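UDP-N-acetylmuramate--L-alanine ligase (Thermotoga maritima, PDB 1J6U) catalyses the ATP-dependent joining of L-alanine to UDP-N-acetylmuramate, a step in building the peptidoglycan of the bacterial cell wall. Local coordinates at residues A[136-147]-A[158-169]. Sequence-based numbering, arbitrary orientation.
Sequences LKHLRKSPTVFL and NYEKGNGPVVYE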
ATOM      1  N   LEU A 136       6.796 -10.190  12.503  1.00 29.68           N
ATOM      2  CA  LEU A 136       6.282 -10.280  13.858  1.00 37.08           C
ATOM      3  C   LEU A 136       5.294 -11.450  13.997  1.00 35.40           C
ATOM      4  O   LEU A 136       5.275 -12.167  15.002  1.00 40.83           O
ATOM      5  CB  LEU A 136       5.630  -8.948  14.266  1.00 32.39           C
ATOM      6  CG  LEU A 136       6.392  -7.961  15.171  1.00 50.30           C
ATOM      7  CD1 LEU A 136       7.759  -8.525  15.569  1.00 32.95           C
ATOM      8  CD2 LEU A 136       6.525  -6.626  14.501  1.00 37.72           C
ATOM      9  N   LYS A 137       4.476 -11.690  12.996  1.00 36.67           N
ATOM     10  CA  LYS A 137       3.548 -12.802  13.141  1.00 37.23           C
ATOM     11  C   LYS A 137       4.292 -14.134  13.083  1.00 41.47           C
ATOM     12  O   LYS A 137       3.958 -15.069  13.806  1.00 42.84           O
ATOM     13  CB  LYS A 137       2.479 -12.753  12.040  1.00 38.78           C
ATOM     14  CG  LYS A 137       1.331 -11.788  12.305  1.00 46.36           C
ATOM     15  CD  LYS A 137       0.514 -11.496  11.015  1.00 40.76           C
ATOM     16  CE  LYS A 137      -0.112 -12.738  10.355  1.00 37.37           C
ATOM     17  NZ  LYS A 137      -1.008 -13.553  11.230  1.00 31.86           N
ATOM     18  N   HIS A 138       5.309 -14.213  12.222  1.00 40.90           N
ATOM     19  CA  HIS A 138       6.056 -15.446  12.038  1.00 37.04           C
ATOM     20  C   HIS A 138       6.788 -15.763  13.288  1.00 42.00           C
ATOM     21  O   HIS A 138       6.907 -16.926  13.655  1.00 38.76           O
ATOM     22  CB  HIS A 138       7.046 -15.320  10.915  1.00 35.64           C
ATOM     23  CG  HIS A 138       7.805 -16.574  10.634  1.00 57.93           C
ATOM     24  ND1 HIS A 138       7.267 -17.626   9.929  1.00 62.44           N
ATOM     25  CD2 HIS A 138       9.098 -16.906  10.875  1.00 61.59           C
ATOM     26  CE1 HIS A 138       8.197 -18.546   9.734  1.00 45.00           C
ATOM     27  NE2 HIS A 138       9.316 -18.132  10.297  1.00 52.94           N
ATOM     28  N   LEU A 139       7.266 -14.713  13.942  1.00 41.47           N
ATOM     29  CA  LEU A 139       7.991 -14.860  15.188  1.00 43.02           C
ATOM     30  C   LEU A 139       7.039 -15.060  16.311  1.00 46.19           C
ATOM     31  O   LEU A 139       7.430 -14.941  17.467  1.00 45.81           O
ATOM     32  CB  LEU A 139       8.797 -13.628  15.493  1.00 32.51           C
ATOM     33  CG  LEU A 139       9.916 -13.419  14.492  1.00 35.60           C
ATOM     34  CD1 LEU A 139      10.781 -12.298  14.997  1.00 35.64           C
ATOM     35  CD2 LEU A 139      10.711 -14.668  14.306  1.00 36.46           C
ATOM     36  N   ARG A 140       5.787 -15.352  15.955  1.00 45.17           N
ATOM     37  CA  ARG A 140       4.717 -15.545  16.923  1.00 45.29           C
ATOM     38  C   ARG A 140       4.672 -14.416  17.974  1.00 46.32           C
ATOM     39  O   ARG A 140       4.509 -14.663  19.146  1.00 46.17           O
ATOM     40  CB  ARG A 140       4.858 -16.924  17.569  1.00 41.71           C
ATOM     41  CG  ARG A 140       4.848 -18.048  16.495  1.00 57.93           C
ATOM     42  CD  ARG A 140       4.865 -19.469  17.065  1.00 63.30           C
ATOM     43  N   LYS A 141       4.824 -13.167  17.543  1.00 40.88           N
ATOM     44  CA  LYS A 141       4.775 -12.054  18.476  1.00 40.73           C
ATOM     45  C   LYS A 141       3.328 -11.543  18.576  1.00 44.42           C
ATOM     46  O   LYS A 141       3.041 -10.629  19.345  1.00 40.26           O
ATOM     47  CB  LYS A 141       5.699 -10.933  18.029  1.00 45.82           C
ATOM     48  CG  LYS A 141       7.165 -11.311  17.980  1.00 49.27           C
ATOM     49  CD  LYS A 141       7.633 -11.809  19.336  1.00 61.51           C
ATOM     50  CE  LYS A 141       9.098 -11.463  19.622  1.00 71.95           C
ATOM     51  NZ  LYS A 141       9.335 -10.003  19.935  1.00 79.34           N
ATOM     52  N   SER A 142       2.424 -12.177  17.822  1.00 40.21           N
ATOM     53  CA  SER A 142       1.000 -11.836  17.800  1.00 45.71           C
ATOM     54  C   SER A 142       0.697 -10.306  17.848  1.00 43.71           C
ATOM     55  O   SER A 142       0.035  -9.787  18.754  1.00 35.26           O
ATOM     56  CB  SER A 142       0.306 -12.593  18.929  1.00 35.85           C
ATOM     57  OG  SER A 142      -0.881 -11.934  19.322  1.00 64.68           O
ATOM     58  N   PRO A 143       1.167  -9.581  16.829  1.00 36.45           N
ATOM     59  CA  PRO A 143       0.976  -8.133  16.735  1.00 47.10           C
ATOM     60  C   PRO A 143      -0.425  -7.678  16.315  1.00 43.12           C
ATOM     61  O   PRO A 143      -1.178  -8.417  15.698  1.00 37.76           O
ATOM     62  CB  PRO A 143       2.004  -7.732  15.677  1.00 30.73           C
ATOM     63  CG  PRO A 143       1.857  -8.926  14.687  1.00 37.05           C
ATOM     64  CD  PRO A 143       1.764 -10.130  15.586  1.00 32.93           C
ATOM     65  N   THR A 144      -0.755  -6.453  16.685  1.00 38.95           N
ATOM     66  CA  THR A 144      -1.987  -5.843  16.244  1.00 42.33           C
ATOM     67  C   THR A 144      -1.452  -5.138  14.999  1.00 40.84           C
ATOM     68  O   THR A 144      -0.428  -4.428  15.069  1.00 34.84           O
ATOM     69  CB  THR A 144      -2.535  -4.789  17.254  1.00 44.63           C
ATOM     70  OG1 THR A 144      -3.097  -5.467  18.383  1.00 50.92           O
ATOM     71  CG2 THR A 144      -3.642  -3.950  16.621  1.00 40.53           C
ATOM     72  N   VAL A 145      -2.117  -5.359  13.866  1.00 37.46           N
ATOM     73  CA  VAL A 145      -1.701  -4.756  12.603  1.00 36.20           C
ATOM     74  C   VAL A 145      -2.738  -3.806  11.967  1.00 33.84           C
ATOM     75  O   VAL A 145      -3.927  -4.089  11.930  1.00 33.30           O
ATOM     76  CB  VAL A 145      -1.351  -5.869  11.578  1.00 39.64           C
ATOM     77  CG1 VAL A 145      -0.750  -5.259  10.289  1.00 24.46           C
ATOM     78  CG2 VAL A 145      -0.389  -6.877  12.230  1.00 34.48           C
ATOM     79  N   PHE A 146      -2.251  -2.676  11.474  1.00 27.61           N
ATOM     80  CA  PHE A 146      -3.063  -1.688  10.799  1.00 32.81           C
ATOM     81  C   PHE A 146      -2.335  -1.506   9.484  1.00 32.78           C
ATOM     82  O   PHE A 146      -1.320  -0.810   9.409  1.00 32.30           O
ATOM     83  CB  PHE A 146      -3.095  -0.339  11.556  1.00 30.99           C
ATOM     84  CG  PHE A 146      -3.916  -0.367  12.793  1.00 44.22           C
ATOM     85  CD1 PHE A 146      -3.369  -0.791  14.001  1.00 28.76           C
ATOM     86  CD2 PHE A 146      -5.266  -0.010  12.755  1.00 33.69           C
ATOM     87  CE1 PHE A 146      -4.179  -0.853  15.147  1.00 31.79           C
ATOM     88  CE2 PHE A 146      -6.054  -0.080  13.899  1.00 36.82           C
ATOM     89  CZ  PHE A 146      -5.507  -0.503  15.093  1.00 31.81           C
ATOM     90  N   LEU A 147      -2.872  -2.108   8.436  1.00 33.78           N
ATOM     91  CA  LEU A 147      -2.237  -2.031   7.133  1.00 29.67           C
ATOM     92  C   LEU A 147      -2.999  -1.129   6.183  1.00 29.10           C
ATOM     93  O   LEU A 147      -4.231  -1.101   6.206  1.00 45.20           O
ATOM     94  CB  LEU A 147      -2.216  -3.420   6.520  1.00 25.93           C
ATOM     95  CG  LEU A 147      -0.920  -3.964   5.962  1.00 44.20           C
ATOM     96  CD1 LEU A 147      -1.329  -5.002   4.936  1.00 25.76           C
ATOM     97  CD2 LEU A 147      -0.039  -2.869   5.353  1.00 34.28           C
ATOM     98  N   ASN A 158      -6.484  -5.849   6.232  1.00 33.87           N
ATOM     99  CA  ASN A 158      -5.700  -4.638   6.435  1.00 32.90           C
ATOM    100  C   ASN A 158      -5.654  -4.394   7.922  1.00 31.54           C
ATOM    101  O   ASN A 158      -5.173  -3.361   8.395  1.00 38.09           O
ATOM    102  CB  ASN A 158      -6.318  -3.418   5.699  1.00 40.77           C
ATOM    103  CG  ASN A 158      -7.742  -3.046   6.195  1.00 38.56           C
ATOM    104  OD1 ASN A 158      -8.533  -3.901   6.614  1.00 39.28           O
ATOM    105  ND2 ASN A 158      -8.062  -1.761   6.121  1.00 36.31           N
ATOM    106  N   TYR A 159      -6.142  -5.378   8.655  1.00 28.83           N
ATOM    107  CA  TYR A 159      -6.166  -5.288  10.103  1.00 33.15           C
ATOM    108  C   TYR A 159      -6.139  -6.666  10.719  1.00 37.78           C
ATOM    109  O   TYR A 159      -6.607  -7.633  10.112  1.00 34.57           O
ATOM    110  CB  TYR A 159      -7.433  -4.592  10.598  1.00 27.67           C
ATOM    111  CG  TYR A 159      -7.564  -4.658  12.112  1.00 34.31           C
ATOM    112  CD1 TYR A 159      -6.861  -3.768  12.919  1.00 22.20           C
ATOM    113  CD2 TYR A 159      -8.333  -5.656  12.734  1.00 25.86           C
ATOM    114  CE1 TYR A 159      -6.917  -3.854  14.306  1.00 31.92           C
ATOM    115  CE2 TYR A 159      -8.399  -5.765  14.115  1.00 27.00           C
ATOM    116  CZ  TYR A 159      -7.686  -4.852  14.903  1.00 34.77           C
ATOM    117  OH  TYR A 159      -7.731  -4.907  16.283  1.00 39.11           O
ATOM    118  N   GLU A 160      -5.569  -6.742  11.919  1.00 38.56           N
ATOM    119  CA  GLU A 160      -5.505  -7.982  12.692  1.00 38.20           C
ATOM    120  C   GLU A 160      -5.318  -7.561  14.129  1.00 34.89           C
ATOM    121  O   GLU A 160      -4.528  -6.660  14.404  1.00 31.21           O
ATOM    122  CB  GLU A 160      -4.319  -8.865  12.282  1.00 42.52           C
ATOM    123  CG  GLU A 160      -4.334 -10.205  13.018  1.00 45.03           C
ATOM    124  CD  GLU A 160      -3.530 -11.292  12.324  1.00 54.41           C
ATOM    125  OE1 GLU A 160      -2.391 -11.578  12.751  1.00 48.14           O
ATOM    126  OE2 GLU A 160      -4.041 -11.859  11.341  1.00 53.38           O
ATOM    127  N   LYS A 161      -6.051  -8.189  15.036  1.00 30.85           N
ATOM    128  CA  LYS A 161      -5.922  -7.865  16.446  1.00 36.92           C
ATOM    129  C   LYS A 161      -4.997  -8.889  17.087  1.00 44.97           C
ATOM    130  O   LYS A 161      -5.138 -10.098  16.837  1.00 41.10           O
ATOM    131  CB  LYS A 161      -7.272  -7.949  17.158  1.00 34.70           C
ATOM    132  CG  LYS A 161      -7.141  -7.612  18.635  1.00 30.02           C
ATOM    133  CD  LYS A 161      -8.456  -7.392  19.334  1.00 43.50           C
ATOM    134  CE  LYS A 161      -8.247  -6.696  20.685  1.00 58.56           C
ATOM    135  NZ  LYS A 161      -7.639  -5.321  20.547  1.00 54.63           N
ATOM    136  N   GLY A 162      -4.060  -8.415  17.901  1.00 44.18           N
ATOM    137  CA  GLY A 162      -3.154  -9.319  18.597  1.00 36.43           C
ATOM    138  C   GLY A 162      -2.808  -8.675  19.928  1.00 49.78           C
ATOM    139  O   GLY A 162      -3.121  -7.507  20.126  1.00 61.24           O
ATOM    140  N   ASN A 163      -2.184  -9.396  20.851  1.00 49.87           N
ATOM    141  CA  ASN A 163      -1.825  -8.776  22.129  1.00 52.55           C
ATOM    142  C   ASN A 163      -0.353  -8.353  22.162  1.00 47.59           C
ATOM    143  O   ASN A 163       0.084  -7.711  23.113  1.00 51.81           O
ATOM    144  CB  ASN A 163      -2.144  -9.724  23.281  1.00 58.83           C
ATOM    145  CG  ASN A 163      -1.520 -11.078  23.097  1.00 77.91           C
ATOM    146  OD1 ASN A 163      -1.441 -11.580  21.978  1.00 92.30           O
ATOM    147  ND2 ASN A 163      -1.077 -11.693  24.194  1.00 96.10           N
ATOM    148  N   GLY A 164       0.389  -8.702  21.107  1.00 41.49           N
ATOM    149  CA  GLY A 164       1.787  -8.335  21.003  1.00 31.54           C
ATOM    150  C   GLY A 164       1.937  -6.859  20.705  1.00 40.25           C
ATOM    151  O   GLY A 164       1.099  -6.057  21.106  1.00 37.82           O
ATOM    152  N   PRO A 165       3.004  -6.443  20.014  1.00 37.54           N
ATOM    153  CA  PRO A 165       3.113  -5.006  19.738  1.00 36.79           C
ATOM    154  C   PRO A 165       2.152  -4.630  18.610  1.00 42.71           C
ATOM    155  O   PRO A 165       1.477  -5.484  18.021  1.00 45.76           O
ATOM    156  CB  PRO A 165       4.563  -4.852  19.293  1.00 40.31           C
ATOM    157  CG  PRO A 165       4.766  -6.078  18.480  1.00 35.02           C
ATOM    158  CD  PRO A 165       4.022  -7.203  19.274  1.00 27.72           C
ATOM    159  N   VAL A 166       2.099  -3.351  18.290  1.00 39.94           N
ATOM    160  CA  VAL A 166       1.242  -2.911  17.220  1.00 38.43           C
ATOM    161  C   VAL A 166       2.117  -2.362  16.080  1.00 41.88           C
ATOM    162  O   VAL A 166       3.087  -1.621  16.300  1.00 38.81           O
ATOM    163  CB  VAL A 166       0.225  -1.856  17.718  1.00 45.28           C
ATOM    164  CG1 VAL A 166       0.939  -0.760  18.467  1.00 46.12           C
ATOM    165  CG2 VAL A 166      -0.538  -1.254  16.518  1.00 32.45           C
ATOM    166  N   VAL A 167       1.777  -2.789  14.864  1.00 39.89           N
ATOM    167  CA  VAL A 167       2.471  -2.393  13.643  1.00 33.77           C
ATOM    168  C   VAL A 167       1.519  -1.538  12.812  1.00 38.11           C
ATOM    169  O   VAL A 167       0.365  -1.935  12.571  1.00 35.34           O
ATOM    170  CB  VAL A 167       2.833  -3.639  12.756  1.00 35.60           C
ATOM    171  CG1 VAL A 167       3.793  -3.238  11.670  1.00 44.07           C
ATOM    172  CG2 VAL A 167       3.399  -4.738  13.590  1.00 43.70           C
ATOM    173  N   TYR A 168       1.994  -0.393  12.341  1.00 40.54           N
ATOM    174  CA  TYR A 168       1.143   0.454  11.515  1.00 38.10           C
ATOM    175  C   TYR A 168       1.891   1.335  10.539  1.00 35.08           C
ATOM    176  O   TYR A 168       3.096   1.547  10.616  1.00 37.34           O
ATOM    177  CB  TYR A 168       0.247   1.305  12.396  1.00 37.93           C
ATOM    178  CG  TYR A 168       1.021   2.203  13.314  1.00 42.54           C
ATOM    179  CD1 TYR A 168       1.347   3.515  12.932  1.00 26.07           C
ATOM    180  CD2 TYR A 168       1.441   1.743  14.580  1.00 42.08           C
ATOM    181  CE1 TYR A 168       2.070   4.358  13.791  1.00 39.81           C
ATOM    182  CE2 TYR A 168       2.164   2.582  15.454  1.00 46.07           C
ATOM    183  CZ  TYR A 168       2.466   3.880  15.051  1.00 42.47           C
ATOM    184  OH  TYR A 168       3.104   4.702  15.923  1.00 36.41           O
ATOM    185  N   GLU A 169       1.117   1.838   9.606  1.00 42.26           N
ATOM    186  CA  GLU A 169       1.572   2.683   8.518  1.00 41.99           C
ATOM    187  C   GLU A 169       1.273   4.141   8.903  1.00 36.28           C
ATOM    188  O   GLU A 169       0.232   4.423   9.406  1.00 37.55           O
ATOM    189  CB  GLU A 169       0.752   2.264   7.291  1.00 46.92           C
ATOM    190  CG  GLU A 169       1.185   2.731   5.933  1.00 57.09           C
ATOM    191  CD  GLU A 169       0.324   2.120   4.813  1.00 62.49           C
ATOM    192  OE1 GLU A 169       0.304   0.869   4.662  1.00 57.56           O
ATOM    193  OE2 GLU A 169      -0.338   2.900   4.084  1.00 66.26           O
TER
HETATM  194  O   HOH W   1      -1.349 -10.938  15.195  1.00 44.72           O
HETATM  195  O   HOH W   2      -4.942  -4.416  20.031  1.00 43.63           O
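The Phe146 ring takes the edge of Tyr159 on one face in a T-shaped pair: Tyr159 CE1 stands over the rim, 3.7 Å from Phe146 CZ, with the planes at 67°. At the edge of the same phenylalanine ring lies CG2 of Val166. Phe146 rides on strand 144-146, bonded along both sides to the strands carrying Tyr159 and Val166. Toward 166-169 it runs parallel, with Val167 N bonding Thr144 O (2.8 Å) and Val167 O receiving Phe146 N; toward 159-160 it runs antiparallel, Val145 and Glu160 forming a hydrogen-bonded pair. Thr144 OG1, anti to its carbonyl carbon (chi1 -74°), accepts Gly162 N at 3.1 Å, tying the connection between the flanking strands to the one between them. Ser142 OG adds a bond to Asn163 OD1 (2.7 Å). Lys137 bends at chi3 and chi4 to bring NZ to the syn lone pair of Glu160 OE1, 2.9 Å away, and a water bridges that oxygen to Pro143 O. A methionine in place of Lys137 would probably leave Glu160 without this positive mate, held by the water and by Glu155 N. Leu136 CD2, from the helix's last turn, and Pro143 CB, from the loop after it, both pack on Val167 CG2, at 3.8 Å for the leucine. The whole forms one border of the central-domain sheet: strand 159-160 is outermost, strand 166-170 bonds on its far side to parallel strand 116-120, helix 125-138, which begins within the predicted ATP-binding residues Gly121 to Thr127, consistent with a P-loop, covers the Val145 and Val167 side, and helix 23-34 packs against Asn158 and Tyr159, whose hydroxyl bonds His31.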